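Peruvianin-I (Thevetia peruviana, PDB 6ORM) is a latex cysteine peptidase with a germin-like cupin fold, probably cleaving peptide bonds in proteins. Local coordinates at residues P6-P18 against P25-F37. Sequence-based numbering, arbitrary orientation.
Sequences PLQDFCLADLNSP and PCRNPALATSDDF
A13 and C26 face each other as a non-hydrogen-bonded antiparallel pair in a single beta bridge, CA to CA 4.7 Å. It is flanked by a bond from R27 N to L12 O and a nearly straight one from D14 N to P25 O (175°). This bridge ties together the N-terminal loops that precede strand 38-39 of this germin-like cupin protein, and the C11–C26 disulfide beside it is the cystine expected there in germin-like proteins. The modelled sulfur–sulfur distance is too short for a disulfide, so its exact length is doubtful. One water carries the pairing further, accepting from L12 N and donating to R27 O.

Beyond the bridge, F10 offers a ring face to F37 in an edge-to-face pair: CZ of F37 stands 3.5 Å above the centre of the F10 ring, and the planes meet at 76°. With CG held between its backbone N and carbonyl carbon (chi1 51°), the F10 ring is directed onto 25-37, where its CE1 lies 3.5 Å from A32 CB and its edge meets P29 O. F37 also meets F108 of a third subunit edge-to-face, while P29 packs on F20 of a second subunit, so this contact sits among three chains of the six-chain assembly.

L12 runs across D36 at about a right angle, CD1 touching the carboxylate carbon CG, and its CB lies over one face of the R27 guanidinium. A bend at chi3 brings the R27 guanidinium to A13 O, where NE and NH2 both make weak bonds. NH1 reaches D36 OD1 in a long salt bridge. That carboxylate is also gripped by the backbone: T33 N donates to D36 OD2 at 2.8 Å, on its anti side.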
loop_
_atom_site.group_PDB
_atom_site.type_symbol
_atom_site.label_atom_id
_atom_site.label_comp_id
_atom_site.label_asym_id
_atom_site.label_seq_id
_atom_site.Cartn_x
_atom_site.Cartn_y
_atom_site.Cartn_z
ATOM N N PRO A 6 3.391 2.928 -8.896
ATOM C CA PRO A 6 4.351 3.032 -9.997
ATOM C C PRO A 6 5.672 3.616 -9.523
ATOM O O PRO A 6 5.712 4.503 -8.667
ATOM C CB PRO A 6 3.650 3.970 -10.987
ATOM C CG PRO A 6 2.779 4.823 -10.119
ATOM C CD PRO A 6 2.305 3.919 -9.009
ATOM N N LEU A 7 6.761 3.107 -10.094
ATOM C CA LEU A 7 8.103 3.548 -9.743
ATOM C C LEU A 7 8.751 4.364 -10.856
ATOM O O LEU A 7 9.962 4.603 -10.818
ATOM C CB LEU A 7 8.969 2.338 -9.381
ATOM C CG LEU A 7 8.539 1.653 -8.079
ATOM C CD1 LEU A 7 9.310 0.360 -7.830
ATOM C CD2 LEU A 7 8.705 2.613 -6.912
ATOM N N GLN A 8 7.964 4.797 -11.836
ATOM C CA GLN A 8 8.405 5.655 -12.927
ATOM C C GLN A 8 7.149 6.212 -13.589
ATOM O O GLN A 8 6.027 5.881 -13.195
ATOM C CB GLN A 8 9.305 4.899 -13.916
ATOM C CG GLN A 8 8.654 3.698 -14.596
ATOM C CD GLN A 8 8.474 2.513 -13.664
ATOM O OE1 GLN A 8 9.436 2.007 -13.089
ATOM N NE2 GLN A 8 7.232 2.070 -13.505
ATOM N N ASP A 9 7.345 7.069 -14.596
ATOM C CA ASP A 9 6.211 7.746 -15.224
ATOM C C ASP A 9 5.222 6.746 -15.805
ATOM O O ASP A 9 4.023 6.788 -15.506
ATOM C CB ASP A 9 6.701 8.690 -16.321
ATOM C CG ASP A 9 7.451 9.883 -15.777
ATOM O OD1 ASP A 9 7.533 10.034 -14.541
ATOM O OD2 ASP A 9 7.960 10.675 -16.597
ATOM N N PHE A 10 5.711 5.826 -16.630
ATOM C CA PHE A 10 4.857 4.822 -17.245
ATOM C C PHE A 10 5.697 3.589 -17.531
ATOM O O PHE A 10 6.925 3.605 -17.417
ATOM C CB PHE A 10 4.181 5.350 -18.519
ATOM C CG PHE A 10 5.129 5.976 -19.495
ATOM C CD1 PHE A 10 5.884 5.190 -20.350
ATOM C CD2 PHE A 10 5.265 7.353 -19.559
ATOM C CE1 PHE A 10 6.758 5.764 -21.247
ATOM C CE2 PHE A 10 6.138 7.935 -20.456
ATOM C CZ PHE A 10 6.887 7.140 -21.303
ATOM N N CYS A 11 5.011 2.518 -17.917
ATOM C CA CYS A 11 5.627 1.205 -18.038
ATOM C C CYS A 11 4.726 0.323 -18.889
ATOM O O CYS A 11 3.993 -0.514 -18.354
ATOM C CB CYS A 11 5.846 0.596 -16.649
ATOM S SG CYS A 11 7.001 -0.787 -16.564
ATOM N N LEU A 12 4.753 0.518 -20.208
ATOM C CA LEU A 12 3.786 -0.142 -21.077
ATOM C C LEU A 12 3.968 -1.651 -21.017
ATOM O O LEU A 12 5.078 -2.160 -21.193
ATOM C CB LEU A 12 3.945 0.336 -22.519
ATOM C CG LEU A 12 4.110 1.828 -22.796
ATOM C CD1 LEU A 12 4.232 2.047 -24.291
ATOM C CD2 LEU A 12 2.951 2.616 -22.227
ATOM N N ALA A 13 2.870 -2.359 -20.769
ATOM C CA ALA A 13 2.911 -3.812 -20.705
ATOM C C ALA A 13 3.492 -4.393 -21.989
ATOM O O ALA A 13 3.024 -4.093 -23.091
ATOM C CB ALA A 13 1.509 -4.371 -20.455
ATOM N N ASP A 14 4.527 -5.217 -21.842
ATOM C CA ASP A 14 5.034 -6.031 -22.947
ATOM C C ASP A 14 4.218 -7.314 -22.953
ATOM O O ASP A 14 4.513 -8.254 -22.211
ATOM C CB ASP A 14 6.526 -6.304 -22.784
ATOM C CG ASP A 14 7.098 -7.123 -23.934
ATOM O OD1 ASP A 14 6.341 -7.474 -24.866
ATOM O OD2 ASP A 14 8.312 -7.415 -23.907
ATOM N N LEU A 15 3.180 -7.350 -23.784
ATOM C CA LEU A 15 2.260 -8.493 -23.790
ATOM C C LEU A 15 2.820 -9.735 -24.461
ATOM O O LEU A 15 2.216 -10.810 -24.301
ATOM C CB LEU A 15 0.953 -8.086 -24.471
ATOM C CG LEU A 15 0.229 -6.931 -23.791
ATOM C CD1 LEU A 15 -1.032 -6.581 -24.561
ATOM C CD2 LEU A 15 -0.089 -7.284 -22.347
ATOM N N ASN A 16 3.907 -9.634 -25.213
ATOM C CA ASN A 16 4.515 -10.812 -25.806
ATOM C C ASN A 16 5.824 -11.184 -25.128
ATOM O O ASN A 16 6.619 -11.952 -25.688
ATOM C CB ASN A 16 4.708 -10.599 -27.308
ATOM C CG ASN A 16 3.383 -10.547 -28.042
ATOM O OD1 ASN A 16 2.592 -11.485 -27.965
ATOM N ND2 ASN A 16 3.128 -9.444 -28.744
ATOM N N SER A 17 6.037 -10.713 -23.901
ATOM C CA SER A 17 7.216 -11.102 -23.158
ATOM C C SER A 17 7.103 -12.572 -22.765
ATOM O O SER A 17 6.007 -13.057 -22.465
ATOM C CB SER A 17 7.391 -10.234 -21.906
ATOM O OG SER A 17 8.406 -10.743 -21.057
ATOM N N PRO A 18 8.213 -13.313 -22.771
ATOM C CA PRO A 18 8.173 -14.689 -22.273
ATOM C C PRO A 18 8.177 -14.780 -20.762
ATOM O O PRO A 18 8.022 -15.883 -20.222
ATOM C CB PRO A 18 9.444 -15.302 -22.864
ATOM C CG PRO A 18 10.394 -14.151 -22.944
ATOM C CD PRO A 18 9.556 -12.923 -23.234
ATOM N N PRO A 25 5.909 -7.347 -17.346
ATOM C CA PRO A 25 7.131 -6.639 -17.731
ATOM C C PRO A 25 6.794 -5.541 -18.725
ATOM O O PRO A 25 5.731 -5.537 -19.354
ATOM C CB PRO A 25 8.010 -7.723 -18.367
ATOM C CG PRO A 25 7.135 -8.894 -18.592
ATOM C CD PRO A 25 5.876 -8.746 -17.803
ATOM N N CYS A 26 7.709 -4.594 -18.866
ATOM C CA CYS A 26 7.426 -3.412 -19.657
ATOM C C CYS A 26 8.308 -3.353 -20.894
ATOM O O CYS A 26 9.394 -3.938 -20.950
ATOM C CB CYS A 26 7.619 -2.141 -18.830
ATOM S SG CYS A 26 6.872 -2.187 -17.200
ATOM N N ARG A 27 7.811 -2.642 -21.899
ATOM C CA ARG A 27 8.631 -2.223 -23.019
ATOM C C ARG A 27 9.515 -1.055 -22.602
ATOM O O ARG A 27 9.267 -0.381 -21.598
ATOM C CB ARG A 27 7.760 -1.854 -24.213
ATOM C CG ARG A 27 6.842 -2.983 -24.635
ATOM C CD ARG A 27 6.035 -2.615 -25.854
ATOM N NE ARG A 27 4.614 -2.854 -25.639
ATOM C CZ ARG A 27 3.655 -2.042 -26.062
ATOM N NH1 ARG A 27 3.963 -0.940 -26.732
ATOM N NH2 ARG A 27 2.388 -2.334 -25.822
ATOM N N ASN A 28 10.558 -0.818 -23.389
ATOM C CA ASN A 28 11.471 0.295 -23.170
ATOM C C ASN A 28 10.704 1.613 -23.202
ATOM O O ASN A 28 10.190 2.004 -24.257
ATOM C CB ASN A 28 12.572 0.278 -24.233
ATOM C CG ASN A 28 13.644 1.327 -23.995
ATOM O OD1 ASN A 28 13.500 2.212 -23.152
ATOM N ND2 ASN A 28 14.738 1.221 -24.740
ATOM N N PRO A 29 10.617 2.327 -22.073
ATOM C CA PRO A 29 9.834 3.575 -22.050
ATOM C C PRO A 29 10.325 4.616 -23.038
ATOM O O PRO A 29 9.537 5.474 -23.454
ATOM C CB PRO A 29 9.981 4.067 -20.602
ATOM C CG PRO A 29 10.515 2.909 -19.828
ATOM C CD PRO A 29 11.264 2.041 -20.781
ATOM N N ALA A 30 11.600 4.563 -23.435
ATOM C CA ALA A 30 12.113 5.488 -24.436
ATOM C C ALA A 30 11.463 5.275 -25.795
ATOM O O ALA A 30 11.503 6.180 -26.636
ATOM C CB ALA A 30 13.632 5.350 -24.553
ATOM N N LEU A 31 10.867 4.106 -26.024
ATOM C CA LEU A 31 10.206 3.796 -27.283
ATOM C C LEU A 31 8.732 4.172 -27.290
ATOM O O LEU A 31 8.094 4.085 -28.346
ATOM C CB LEU A 31 10.354 2.305 -27.605
ATOM C CG LEU A 31 11.797 1.823 -27.760
ATOM C CD1 LEU A 31 11.839 0.353 -28.149
ATOM C CD2 LEU A 31 12.540 2.678 -28.779
ATOM N N ALA A 32 8.175 4.568 -26.148
ATOM C CA ALA A 32 6.772 4.953 -26.090
ATOM C C ALA A 32 6.510 6.192 -26.940
ATOM O O ALA A 32 7.344 7.097 -27.028
ATOM C CB ALA A 32 6.354 5.212 -24.644
ATOM N N THR A 33 5.344 6.218 -27.582
ATOM C CA THR A 33 4.896 7.357 -28.372
ATOM C C THR A 33 3.496 7.755 -27.920
ATOM O O THR A 33 2.875 7.086 -27.090
ATOM C CB THR A 33 4.900 7.049 -29.877
ATOM O OG1 THR A 33 3.870 6.097 -30.174
ATOM C CG2 THR A 33 6.249 6.489 -30.315
ATOM N N SER A 34 3.010 8.874 -28.468
ATOM C CA SER A 34 1.668 9.350 -28.138
ATOM C C SER A 34 0.608 8.279 -28.373
ATOM O O SER A 34 -0.347 8.162 -27.594
ATOM C CB SER A 34 1.344 10.607 -28.946
ATOM O OG SER A 34 2.233 11.660 -28.621
ATOM N N ASP A 35 0.758 7.489 -29.441
ATOM C CA ASP A 35 -0.241 6.477 -29.776
ATOM C C ASP A 35 -0.402 5.430 -28.684
ATOM O O ASP A 35 -1.453 4.786 -28.608
ATOM C CB ASP A 35 0.130 5.772 -31.083
ATOM C CG ASP A 35 -0.049 6.654 -32.299
ATOM O OD1 ASP A 35 -0.949 7.516 -32.281
ATOM O OD2 ASP A 35 0.700 6.474 -33.286
ATOM N N ASP A 36 0.610 5.248 -27.834
ATOM C CA ASP A 36 0.550 4.230 -26.794
ATOM C C ASP A 36 -0.367 4.606 -25.640
ATOM O O ASP A 36 -0.688 3.739 -24.821
ATOM C CB ASP A 36 1.953 3.953 -26.257
ATOM C CG ASP A 36 2.841 3.271 -27.274
ATOM O OD1 ASP A 36 2.412 2.252 -27.852
ATOM O OD2 ASP A 36 3.969 3.759 -27.501
ATOM N N PHE A 37 -0.809 5.857 -25.558
ATOM C CA PHE A 37 -1.582 6.320 -24.416
ATOM C C PHE A 37 -3.043 6.562 -24.758
ATOM O O PHE A 37 -3.805 7.016 -23.897
ATOM C CB PHE A 37 -0.926 7.573 -23.831
ATOM C CG PHE A 37 0.466 7.321 -23.321
ATOM C CD1 PHE A 37 0.669 6.825 -22.045
ATOM C CD2 PHE A 37 1.570 7.535 -24.134
ATOM C CE1 PHE A 37 1.943 6.571 -21.576
ATOM C CE2 PHE A 37 2.850 7.283 -23.670
ATOM C CZ PHE A 37 3.035 6.800 -22.387
HETATM O O HOH W 1 7.168 1.594 -21.263
#